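Local coordinates for protein VP5 (Halorubrum pleomorphic virus 2, PDB 6QGI) that serves as the envelope protein of a pleomorphic virus that infects haloarchaea and probably merges the viral envelope with the host membrane, at residues Y344-M349 and Y434-L439; G8-A13 and I305-T310; S197-D202 and L223-W228; G148-I153 and D205-G210. One frame throughout, in Å; residues are numbered along the deposited sequence.

Contact 1: Y344-M349 and Y434-L439; sequences YFTADM and YETIQL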
loop_
_atom_site.group_PDB
_atom_site.type_symbol
_atom_site.label_atom_id
_atom_site.label_comp_id
_atom_site.label_asym_id
_atom_site.label_seq_id
_atom_site.Cartn_x
_atom_site.Cartn_y
_atom_site.Cartn_z
ATOM N N TYR A 344 7.788 2.199 -6.590
ATOM C CA TYR A 344 6.533 2.941 -6.636
ATOM C C TYR A 344 6.415 3.655 -7.987
ATOM O O TYR A 344 7.430 3.923 -8.638
ATOM C CB TYR A 344 6.394 3.908 -5.448
ATOM C CG TYR A 344 6.346 3.196 -4.114
ATOM C CD1 TYR A 344 5.172 2.605 -3.659
ATOM C CD2 TYR A 344 7.485 3.073 -3.325
ATOM C CE1 TYR A 344 5.130 1.912 -2.452
ATOM C CE2 TYR A 344 7.452 2.396 -2.109
ATOM C CZ TYR A 344 6.272 1.814 -1.678
ATOM O OH TYR A 344 6.224 1.151 -0.477
ATOM N N PHE A 345 5.173 3.879 -8.447
ATOM C CA PHE A 345 4.912 4.513 -9.735
ATOM C C PHE A 345 3.687 5.420 -9.642
ATOM O O PHE A 345 2.568 4.935 -9.449
ATOM C CB PHE A 345 4.740 3.449 -10.837
ATOM C CG PHE A 345 4.899 3.939 -12.259
ATOM C CD1 PHE A 345 6.155 4.257 -12.768
ATOM C CD2 PHE A 345 3.802 4.020 -13.111
ATOM C CE1 PHE A 345 6.306 4.684 -14.090
ATOM C CE2 PHE A 345 3.954 4.444 -14.435
ATOM C CZ PHE A 345 5.206 4.762 -14.918
ATOM N N THR A 346 3.919 6.745 -9.729
ATOM C CA THR A 346 2.876 7.766 -9.681
ATOM C C THR A 346 2.476 8.062 -11.113
ATOM O O THR A 346 3.297 8.547 -11.895
ATOM C CB THR A 346 3.356 9.003 -8.920
ATOM O OG1 THR A 346 3.888 8.588 -7.659
ATOM C CG2 THR A 346 2.245 10.033 -8.715
ATOM N N ALA A 347 1.228 7.732 -11.468
ATOM C CA ALA A 347 0.719 7.900 -12.824
ATOM C C ALA A 347 -0.744 8.273 -12.857
ATOM O O ALA A 347 -1.486 7.994 -11.916
ATOM C CB ALA A 347 0.916 6.608 -13.599
ATOM N N ASP A 348 -1.165 8.874 -13.975
ATOM C CA ASP A 348 -2.562 9.211 -14.210
ATOM C C ASP A 348 -3.212 7.962 -14.802
ATOM O O ASP A 348 -2.970 7.628 -15.970
ATOM C CB ASP A 348 -2.712 10.448 -15.123
ATOM C CG ASP A 348 -4.147 10.871 -15.383
ATOM O OD1 ASP A 348 -5.061 10.224 -14.847
ATOM O OD2 ASP A 348 -4.351 11.851 -16.126
ATOM N N MET A 349 -4.011 7.255 -13.970
ATOM C CA MET A 349 -4.705 6.013 -14.332
ATOM C C MET A 349 -5.655 6.213 -15.509
ATOM O O MET A 349 -5.970 5.247 -16.203
ATOM C CB MET A 349 -5.471 5.427 -13.131
ATOM C CG MET A 349 -4.569 5.021 -11.974
ATOM S SD MET A 349 -3.360 3.745 -12.399
ATOM C CE MET A 349 -1.883 4.441 -11.666
ATOM N N TYR A 434 -4.723 10.554 -10.983
ATOM C CA TYR A 434 -3.345 10.384 -10.536
ATOM C C TYR A 434 -3.325 9.536 -9.275
ATOM O O TYR A 434 -4.092 9.802 -8.347
ATOM C CB TYR A 434 -2.675 11.737 -10.290
ATOM C CG TYR A 434 -2.223 12.440 -11.551
ATOM C CD1 TYR A 434 -0.957 12.219 -12.081
ATOM C CD2 TYR A 434 -3.056 13.337 -12.206
ATOM C CE1 TYR A 434 -0.527 12.880 -13.231
ATOM C CE2 TYR A 434 -2.644 13.994 -13.364
ATOM C CZ TYR A 434 -1.376 13.765 -13.875
ATOM O OH TYR A 434 -0.962 14.409 -15.022
ATOM N N GLU A 435 -2.503 8.475 -9.271
ATOM C CA GLU A 435 -2.378 7.538 -8.155
ATOM C C GLU A 435 -0.973 6.961 -8.094
ATOM O O GLU A 435 -0.285 6.927 -9.115
ATOM C CB GLU A 435 -3.389 6.379 -8.295
ATOM C CG GLU A 435 -4.856 6.777 -8.333
ATOM C CD GLU A 435 -5.840 5.678 -8.681
ATOM O OE1 GLU A 435 -6.988 6.013 -9.052
ATOM O OE2 GLU A 435 -5.465 4.488 -8.583
ATOM N N THR A 436 -0.564 6.480 -6.907
ATOM C CA THR A 436 0.725 5.821 -6.696
ATOM C C THR A 436 0.465 4.336 -6.503
ATOM O O THR A 436 -0.336 3.944 -5.650
ATOM C CB THR A 436 1.490 6.436 -5.522
ATOM O OG1 THR A 436 1.691 7.821 -5.778
ATOM C CG2 THR A 436 2.841 5.762 -5.282
ATOM N N ILE A 437 1.131 3.517 -7.322
ATOM C CA ILE A 437 1.015 2.059 -7.303
ATOM C C ILE A 437 2.382 1.444 -6.993
ATOM O O ILE A 437 3.408 2.054 -7.287
ATOM C CB ILE A 437 0.419 1.510 -8.637
ATOM C CG1 ILE A 437 1.301 1.866 -9.863
ATOM C CG2 ILE A 437 -1.023 1.997 -8.829
ATOM C CD1 ILE A 437 1.103 1.036 -11.093
ATOM N N GLN A 438 2.400 0.251 -6.383
ATOM C CA GLN A 438 3.655 -0.450 -6.123
ATOM C C GLN A 438 3.799 -1.522 -7.191
ATOM O O GLN A 438 2.943 -2.399 -7.280
ATOM C CB GLN A 438 3.713 -1.039 -4.704
ATOM C CG GLN A 438 5.052 -1.711 -4.406
ATOM C CD GLN A 438 5.137 -2.328 -3.038
ATOM O OE1 GLN A 438 4.886 -1.680 -2.030
ATOM N NE2 GLN A 438 5.523 -3.592 -2.975
ATOM N N LEU A 439 4.860 -1.445 -8.008
ATOM C CA LEU A 439 5.102 -2.405 -9.084
ATOM C C LEU A 439 5.626 -3.714 -8.519
ATOM O O LEU A 439 6.662 -3.726 -7.858
ATOM C CB LEU A 439 6.077 -1.826 -10.125
ATOM C CG LEU A 439 5.684 -0.474 -10.729
ATOM C CD1 LEU A 439 6.807 0.116 -11.540
ATOM C CD2 LEU A 439 4.437 -0.589 -11.594
#
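Strands 344-348 and 434-439 pair antiparallel in the buried, strand-rich part of the fold, with Phe345 opposite Ile437 and Ala347 opposite Glu435 as hydrogen-bonded pairs. Two backbone bonds close each pair, from Phe345 N to Ile437 O at 2.8 Å and from Ala347 N to Glu435 O at 2.9 Å in one direction, with Ile437 N and Glu435 N answering to Phe345 O and Ala347 O. Between these rungs, on the face covered by helix 285-292, Thr346 OG1 and Thr436 OG1 meet at 3.0 Å in a hydroxyl-hydroxyl bond. On that face too, the Tyr344 ring stands almost perpendicular (88°) to the Gln438 amide, while its OH is bonded to Asn62. The opposite face is largely apolar: Phe345 CB lies 3.9 Å from Ile437 CG1 and 4.0 Å from Leu439 CD1, and Met349 CE reaches Ile437 CG2 at 3.8 Å. Phe345 also makes an edge-to-face stack with Phe318. With CG anti to the backbone N (chi1 -179°), Asp348 lays its carboxylate at 25° to the Tyr434 ring; Gln433 N and Ser350 N hold OD1, and CB makes a CH-pi contact, 3.7 Å from the ring centroid.

Contact 2: G8-A13 and I305-T310; sequences GLAAGA and ITIQDT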
loop_
_atom_site.group_PDB
_atom_site.type_symbol
_atom_site.label_atom_id
_atom_site.label_comp_id
_atom_site.label_asym_id
_atom_site.label_seq_id
_atom_site.Cartn_x
_atom_site.Cartn_y
_atom_site.Cartn_z
ATOM N N GLY A 8 -4.495 -5.629 -14.200
ATOM C CA GLY A 8 -4.012 -4.924 -15.384
ATOM C C GLY A 8 -2.583 -4.435 -15.295
ATOM O O GLY A 8 -1.826 -4.566 -16.257
ATOM N N LEU A 9 -2.200 -3.886 -14.137
ATOM C CA LEU A 9 -0.856 -3.353 -13.947
ATOM C C LEU A 9 0.019 -4.292 -13.122
ATOM O O LEU A 9 1.213 -4.019 -12.979
ATOM C CB LEU A 9 -0.911 -1.955 -13.295
ATOM C CG LEU A 9 -1.845 -0.916 -13.950
ATOM C CD1 LEU A 9 -2.059 0.277 -13.043
ATOM C CD2 LEU A 9 -1.344 -0.485 -15.328
ATOM N N ALA A 10 -0.557 -5.414 -12.608
ATOM C CA ALA A 10 0.118 -6.411 -11.757
ATOM C C ALA A 10 0.836 -5.680 -10.613
ATOM O O ALA A 10 1.986 -5.967 -10.276
ATOM C CB ALA A 10 1.086 -7.261 -12.581
ATOM N N ALA A 11 0.136 -4.685 -10.054
ATOM C CA ALA A 11 0.626 -3.787 -9.026
ATOM C C ALA A 11 -0.244 -3.830 -7.756
ATOM O O ALA A 11 -1.143 -4.666 -7.641
ATOM C CB ALA A 11 0.670 -2.369 -9.589
ATOM N N GLY A 12 0.067 -2.953 -6.807
ATOM C CA GLY A 12 -0.674 -2.805 -5.563
ATOM C C GLY A 12 -0.960 -1.348 -5.287
ATOM O O GLY A 12 -0.172 -0.484 -5.674
ATOM N N ALA A 13 -2.098 -1.057 -4.641
ATOM C CA ALA A 13 -2.440 0.314 -4.257
ATOM C C ALA A 13 -1.480 0.763 -3.143
ATOM O O ALA A 13 -0.959 -0.084 -2.409
ATOM C CB ALA A 13 -3.887 0.387 -3.802
ATOM N N ILE A 305 5.808 2.903 -19.262
ATOM C CA ILE A 305 6.147 1.506 -18.970
ATOM C C ILE A 305 5.140 0.544 -19.602
ATOM O O ILE A 305 3.993 0.916 -19.847
ATOM C CB ILE A 305 6.284 1.233 -17.439
ATOM C CG1 ILE A 305 4.990 1.591 -16.655
ATOM C CG2 ILE A 305 7.514 1.931 -16.867
ATOM C CD1 ILE A 305 4.825 0.926 -15.289
ATOM N N THR A 306 5.580 -0.692 -19.856
ATOM C CA THR A 306 4.733 -1.764 -20.360
ATOM C C THR A 306 4.841 -2.900 -19.366
ATOM O O THR A 306 5.935 -3.432 -19.173
ATOM C CB THR A 306 5.111 -2.183 -21.803
ATOM O OG1 THR A 306 4.813 -1.112 -22.691
ATOM C CG2 THR A 306 4.361 -3.434 -22.274
ATOM N N ILE A 307 3.716 -3.258 -18.730
ATOM C CA ILE A 307 3.648 -4.376 -17.790
ATOM C C ILE A 307 3.654 -5.624 -18.663
ATOM O O ILE A 307 2.698 -5.871 -19.388
ATOM C CB ILE A 307 2.425 -4.249 -16.827
ATOM C CG1 ILE A 307 2.434 -2.889 -16.073
ATOM C CG2 ILE A 307 2.327 -5.433 -15.849
ATOM C CD1 ILE A 307 3.656 -2.614 -15.173
ATOM N N GLN A 308 4.789 -6.329 -18.675
ATOM C CA GLN A 308 5.087 -7.503 -19.502
ATOM C C GLN A 308 3.974 -8.564 -19.573
ATOM O O GLN A 308 3.656 -9.024 -20.672
ATOM C CB GLN A 308 6.361 -8.187 -19.005
ATOM C CG GLN A 308 7.600 -7.325 -19.087
ATOM C CD GLN A 308 8.813 -8.184 -18.951
ATOM O OE1 GLN A 308 8.972 -8.934 -17.980
ATOM N NE2 GLN A 308 9.677 -8.125 -19.960
ATOM N N ASP A 309 3.415 -8.963 -18.413
ATOM C CA ASP A 309 2.395 -10.009 -18.281
ATOM C C ASP A 309 1.022 -9.661 -18.899
ATOM O O ASP A 309 0.279 -10.582 -19.237
ATOM C CB ASP A 309 2.197 -10.364 -16.794
ATOM C CG ASP A 309 3.265 -11.266 -16.187
ATOM O OD1 ASP A 309 4.383 -11.337 -16.755
ATOM O OD2 ASP A 309 2.989 -11.890 -15.137
ATOM N N THR A 310 0.678 -8.364 -19.030
ATOM C CA THR A 310 -0.632 -7.940 -19.549
ATOM C C THR A 310 -0.561 -7.081 -20.824
ATOM O O THR A 310 -1.522 -7.054 -21.594
ATOM C CB THR A 310 -1.374 -7.147 -18.474
ATOM O OG1 THR A 310 -0.585 -6.010 -18.130
ATOM C CG2 THR A 310 -1.685 -7.975 -17.234
#
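The beta turn that follows strand 301-307 meets the chain at the end of the short N-terminal helix, where Gly8, Leu9 and Ala10 face Ile307 and Thr310. Ala10 takes a positive phi of 50°, breaking the helical run, and the chain then continues into strand 11-13. On the other side, Thr310 N bonds back to Ile307 O at 3.2 Å, closing a turn that presents both side chains to the helix end. Thr310 supplies the polar link: its OG1 donates to Gly8 O over 2.7 Å, the hydroxyl lying 22° out of the carbonyl plane. With chi1 at 60°, OG1 sits between the backbone N and carbonyl carbon of Thr310, and from there it also takes a weak bond from Ala312 N. Ile307 meets the next carbonyl with carbon alone. Its CG2 comes within 3.4 Å of Leu9 O, CG1 within 3.5 Å and CD1 within 3.6 Å, while CG2 also touches Ala10 CB at 3.9 Å. The Leu9 side chain points the other way, into the apolar interior against Leu314, Met349 and Ile437. Since a carbonyl can only accept, the hydroxyl proton of Thr310 is committed to Gly8, with the oxygen's acceptor side turned to Ala312; across this contact, Leu9 O is instead covered by the branched side chain of Ile307.

Contact 3: S197-D202 and L223-W228; sequences SGLVGD and LNASNW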
loop_
_atom_site.group_PDB
_atom_site.type_symbol
_atom_site.label_atom_id
_atom_site.label_comp_id
_atom_site.label_asym_id
_atom_site.label_seq_id
_atom_site.Cartn_x
_atom_site.Cartn_y
_atom_site.Cartn_z
ATOM N N SER A 197 3.882 -10.848 18.543
ATOM C CA SER A 197 4.348 -12.206 18.826
ATOM C C SER A 197 4.641 -13.005 17.554
ATOM O O SER A 197 5.546 -13.840 17.559
ATOM C CB SER A 197 3.333 -12.957 19.682
ATOM O OG SER A 197 2.213 -13.422 18.944
ATOM N N GLY A 198 3.875 -12.747 16.494
ATOM C CA GLY A 198 3.985 -13.474 15.236
ATOM C C GLY A 198 3.481 -14.894 15.394
ATOM O O GLY A 198 2.585 -15.143 16.206
ATOM N N LEU A 199 4.068 -15.838 14.651
ATOM C CA LEU A 199 3.699 -17.249 14.761
ATOM C C LEU A 199 4.487 -17.905 15.890
ATOM O O LEU A 199 5.514 -17.363 16.305
ATOM C CB LEU A 199 3.948 -17.987 13.438
ATOM C CG LEU A 199 3.223 -17.515 12.171
ATOM C CD1 LEU A 199 3.375 -18.535 11.099
ATOM C CD2 LEU A 199 1.739 -17.260 12.404
ATOM N N VAL A 200 4.014 -19.059 16.392
ATOM C CA VAL A 200 4.690 -19.791 17.471
ATOM C C VAL A 200 6.017 -20.384 16.932
ATOM O O VAL A 200 7.037 -20.279 17.611
ATOM C CB VAL A 200 3.776 -20.859 18.133
ATOM C CG1 VAL A 200 4.494 -21.587 19.268
ATOM C CG2 VAL A 200 2.494 -20.223 18.655
ATOM N N GLY A 201 5.990 -20.942 15.719
ATOM C CA GLY A 201 7.171 -21.497 15.062
ATOM C C GLY A 201 7.214 -23.003 14.870
ATOM O O GLY A 201 8.106 -23.498 14.174
ATOM N N ASP A 202 6.260 -23.747 15.484
ATOM C CA ASP A 202 6.165 -25.211 15.396
ATOM C C ASP A 202 5.139 -25.641 14.316
ATOM O O ASP A 202 4.648 -24.791 13.567
ATOM C CB ASP A 202 5.808 -25.806 16.774
ATOM C CG ASP A 202 4.394 -25.514 17.229
ATOM O OD1 ASP A 202 4.068 -24.327 17.427
ATOM O OD2 ASP A 202 3.614 -26.472 17.389
ATOM N N LEU A 223 -4.108 -12.128 7.219
ATOM C CA LEU A 223 -3.947 -12.083 8.679
ATOM C C LEU A 223 -2.794 -13.016 9.123
ATOM O O LEU A 223 -2.880 -13.670 10.170
ATOM C CB LEU A 223 -5.265 -12.429 9.414
ATOM C CG LEU A 223 -6.374 -11.400 9.318
ATOM C CD1 LEU A 223 -7.638 -11.897 9.968
ATOM C CD2 LEU A 223 -5.973 -10.139 9.973
ATOM N N ASN A 224 -1.732 -13.086 8.292
ATOM C CA ASN A 224 -0.546 -13.900 8.531
ATOM C C ASN A 224 0.418 -13.093 9.388
ATOM O O ASN A 224 1.068 -12.181 8.878
ATOM C CB ASN A 224 0.088 -14.339 7.194
ATOM C CG ASN A 224 1.260 -15.306 7.288
ATOM O OD1 ASN A 224 1.668 -15.765 8.360
ATOM N ND2 ASN A 224 1.833 -15.642 6.143
ATOM N N ALA A 225 0.497 -13.419 10.696
ATOM C CA ALA A 225 1.355 -12.735 11.680
ATOM C C ALA A 225 2.850 -12.742 11.286
ATOM O O ALA A 225 3.586 -11.843 11.699
ATOM C CB ALA A 225 1.170 -13.357 13.051
ATOM N N SER A 226 3.272 -13.722 10.455
ATOM C CA SER A 226 4.619 -13.858 9.888
ATOM C C SER A 226 4.966 -12.701 8.948
ATOM O O SER A 226 6.147 -12.481 8.679
ATOM C CB SER A 226 4.735 -15.161 9.104
ATOM O OG SER A 226 4.995 -16.244 9.972
ATOM N N ASN A 227 3.938 -12.017 8.394
ATOM C CA ASN A 227 4.103 -10.882 7.484
ATOM C C ASN A 227 4.049 -9.549 8.239
ATOM O O ASN A 227 4.546 -8.543 7.736
ATOM C CB ASN A 227 3.037 -10.912 6.391
ATOM C CG ASN A 227 3.194 -12.032 5.394
ATOM O OD1 ASN A 227 4.243 -12.681 5.290
ATOM N ND2 ASN A 227 2.145 -12.269 4.619
ATOM N N TRP A 228 3.462 -9.554 9.442
ATOM C CA TRP A 228 3.303 -8.385 10.304
ATOM C C TRP A 228 4.454 -8.262 11.314
ATOM O O TRP A 228 4.850 -7.143 11.639
ATOM C CB TRP A 228 1.955 -8.462 11.029
ATOM C CG TRP A 228 0.772 -8.254 10.127
ATOM C CD1 TRP A 228 0.290 -9.117 9.183
ATOM C CD2 TRP A 228 -0.069 -7.093 10.078
ATOM N NE1 TRP A 228 -0.805 -8.569 8.555
ATOM C CE2 TRP A 228 -1.047 -7.325 9.085
ATOM C CE3 TRP A 228 -0.105 -5.886 10.797
ATOM C CZ2 TRP A 228 -2.052 -6.394 8.795
ATOM C CZ3 TRP A 228 -1.084 -4.956 10.492
ATOM C CH2 TRP A 228 -2.045 -5.212 9.502
#
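Gly198 and Ala225 press directly together, and this is the tight part of the contact: Ala225 CB lies 3.6 Å from both CA and C of Gly198, so the methyl rests on bare backbone. The glycine has a positive phi of 70°, and Gly198 CA and Ala225 CA are 4.5 Å apart. Leu199 extends the apolar patch, its CD2 reaching Ala225 CB at 4.0 Å; Tyr193 of strand 189-193 touches both Leu199 and Ala225. Close by, Ser226 OG, anti to its carbonyl carbon (chi1 -82°), is modelled just 3.0 Å from Leu199 CD1, a doubtful closeness for a carbon and a hydroxyl oxygen with no bond between them. From about Ala225 the segment enters the long helix 225-253, loosely bonded in this first turn, with Asn224 as N-cap. Asn224 OD1 accepts a weak capping bond from Ser226 N at 3.3 Å, and Asn227 N bonds to Asn224 O. In the plane of the Trp228 ring, at its edge, Asn224 O lies 3.2 Å from Trp228 CD1, while the indole itself faces inward to helices 37-60 and 91-133 and stacks edge-to-face with Trp117. Toward solvent the fit is looser. Leu199 and Ser226 are both partly exposed here, and the Asn224 carboxamide only brushes the leucine, Asn224 OD1 to Leu199 CD1 being 4.3 Å.

Contact 4: G148-I153 and D205-G210; sequences GSDNTI and DLKNGG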
loop_
_atom_site.group_PDB
_atom_site.type_symbol
_atom_site.label_atom_id
_atom_site.label_comp_id
_atom_site.label_asym_id
_atom_site.label_seq_id
_atom_site.Cartn_x
_atom_site.Cartn_y
_atom_site.Cartn_z
ATOM N N GLY A 148 0.599 -27.186 10.217
ATOM C CA GLY A 148 1.833 -27.621 9.563
ATOM C C GLY A 148 1.906 -29.106 9.253
ATOM O O GLY A 148 2.476 -29.491 8.230
ATOM N N SER A 149 1.296 -29.945 10.124
ATOM C CA SER A 149 1.227 -31.409 10.010
ATOM C C SER A 149 0.131 -31.875 9.025
ATOM O O SER A 149 -0.062 -33.083 8.859
ATOM C CB SER A 149 0.960 -32.028 11.380
ATOM O OG SER A 149 1.992 -31.752 12.311
ATOM N N ASP A 150 -0.589 -30.915 8.389
ATOM C CA ASP A 150 -1.710 -31.108 7.456
ATOM C C ASP A 150 -2.882 -31.799 8.182
ATOM O O ASP A 150 -3.701 -32.493 7.564
ATOM C CB ASP A 150 -1.284 -31.857 6.173
ATOM C CG ASP A 150 -0.243 -31.112 5.353
ATOM O OD1 ASP A 150 -0.432 -29.897 5.113
ATOM O OD2 ASP A 150 0.759 -31.744 4.951
ATOM N N ASN A 151 -2.960 -31.559 9.504
ATOM C CA ASN A 151 -3.986 -32.066 10.412
ATOM C C ASN A 151 -5.020 -30.979 10.661
ATOM O O ASN A 151 -4.688 -29.796 10.580
ATOM C CB ASN A 151 -3.356 -32.539 11.726
ATOM C CG ASN A 151 -2.943 -33.988 11.698
ATOM O OD1 ASN A 151 -3.760 -34.895 11.881
ATOM N ND2 ASN A 151 -1.666 -34.239 11.465
ATOM N N THR A 152 -6.271 -31.368 10.945
ATOM C CA THR A 152 -7.340 -30.405 11.179
ATOM C C THR A 152 -7.205 -29.812 12.590
ATOM O O THR A 152 -7.119 -30.546 13.576
ATOM C CB THR A 152 -8.718 -31.039 10.916
ATOM O OG1 THR A 152 -8.736 -31.568 9.591
ATOM C CG2 THR A 152 -9.867 -30.045 11.063
ATOM N N ILE A 153 -7.174 -28.471 12.666
ATOM C CA ILE A 153 -7.091 -27.720 13.925
ATOM C C ILE A 153 -8.429 -27.880 14.670
ATOM O O ILE A 153 -9.457 -28.114 14.023
ATOM C CB ILE A 153 -6.701 -26.228 13.694
ATOM C CG1 ILE A 153 -7.742 -25.471 12.825
ATOM C CG2 ILE A 153 -5.281 -26.118 13.114
ATOM C CD1 ILE A 153 -7.789 -23.989 13.021
ATOM N N ASP A 205 0.997 -24.458 14.285
ATOM C CA ASP A 205 0.534 -23.200 13.697
ATOM C C ASP A 205 -0.237 -23.442 12.410
ATOM O O ASP A 205 0.018 -24.445 11.738
ATOM C CB ASP A 205 1.729 -22.268 13.433
ATOM C CG ASP A 205 2.439 -21.815 14.690
ATOM O OD1 ASP A 205 2.044 -22.254 15.782
ATOM O OD2 ASP A 205 3.393 -21.034 14.577
ATOM N N LEU A 206 -1.159 -22.515 12.055
ATOM C CA LEU A 206 -1.940 -22.575 10.811
ATOM C C LEU A 206 -0.981 -22.836 9.652
ATOM O O LEU A 206 0.057 -22.174 9.576
ATOM C CB LEU A 206 -2.735 -21.271 10.571
ATOM C CG LEU A 206 -3.898 -20.954 11.505
ATOM C CD1 LEU A 206 -4.340 -19.519 11.342
ATOM C CD2 LEU A 206 -5.080 -21.889 11.281
ATOM N N LYS A 207 -1.282 -23.844 8.816
ATOM C CA LYS A 207 -0.451 -24.305 7.703
ATOM C C LYS A 207 0.279 -23.171 6.980
ATOM O O LYS A 207 1.450 -23.330 6.635
ATOM C CB LYS A 207 -1.293 -25.094 6.684
ATOM C CG LYS A 207 -0.460 -25.990 5.777
ATOM C CD LYS A 207 -1.206 -26.376 4.526
ATOM C CE LYS A 207 -0.268 -26.979 3.514
ATOM N NZ LYS A 207 -0.959 -27.263 2.234
ATOM N N ASN A 208 -0.397 -22.038 6.771
ATOM C CA ASN A 208 0.160 -20.915 6.038
ATOM C C ASN A 208 0.236 -19.648 6.884
ATOM O O ASN A 208 0.251 -18.548 6.336
ATOM C CB ASN A 208 -0.667 -20.677 4.779
ATOM C CG ASN A 208 -0.866 -21.901 3.931
ATOM O OD1 ASN A 208 0.044 -22.711 3.737
ATOM N ND2 ASN A 208 -2.065 -22.066 3.412
ATOM N N GLY A 209 0.318 -19.819 8.201
ATOM C CA GLY A 209 0.469 -18.742 9.171
ATOM C C GLY A 209 -0.820 -18.097 9.614
ATOM O O GLY A 209 -1.149 -18.095 10.804
ATOM N N GLY A 210 -1.508 -17.507 8.649
ATOM C CA GLY A 210 -2.793 -16.855 8.841
ATOM C C GLY A 210 -3.904 -17.706 8.269
ATOM O O GLY A 210 -3.619 -18.688 7.567
#
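Lys207 reaches across to Asp150 from a backbone packed beside Gly148, Lys207 CA lying 4.0 Å from Gly148 N. At CB the side chain is still 5.1 Å from Asp150 OD1. Because CG is anti to the backbone N (chi1 -160°) and the rest of the chain is extended, each further carbon draws closer to that oxygen: CG at 4.0 Å, CD at 3.7 Å and CE at 3.3 Å from Asp150 OD1. NZ then runs past it and ends 3.9 Å from Asp150 OD1, a long salt bridge in which the carboxylate oxygen sits beside the last methylene more than at the ammonium. Both side chains are exposed, and Lys207 touches a crystal neighbour, so its pose may owe something to the lattice. Lys207 is the second residue of a type I beta turn from Leu206 to Gly209, closed by Gly209 N on Leu206 O. Just before the turn, Asp205 O receives a weak, bent bond from Gly148 N (129° at the hydrogen). On the buried side, Ile153 and Leu206 meet obliquely, methyl to methyl, with Ile153 CD1 3.8 Å from Leu206 CD2, and both touch Val184 of strand 176-186.

Overall arrangement
The four contacts form two groups. Contacts 1 and 2, with centres 11 Å apart, share the strand-rich region: strands 11-13 and 434-439 are neighbours there, Gln438 N probably bonds to Gly12 O, and Phe345 packs on Ile305. Contacts 3 and 4, 12 Å apart, lie in the N-terminal half of the chain, and their segments interleave in sequence, Asp205 of contact 4 meeting Leu199 and Val200 of contact 3. Centres of contacts in different groups are about 29 to 36 Å apart, and the groups do not touch. Residues 8-13 thus join strands from after residue 300, whereas the region of contacts 3 and 4 forms a separate part of the intervening chain; contact 1 follows later.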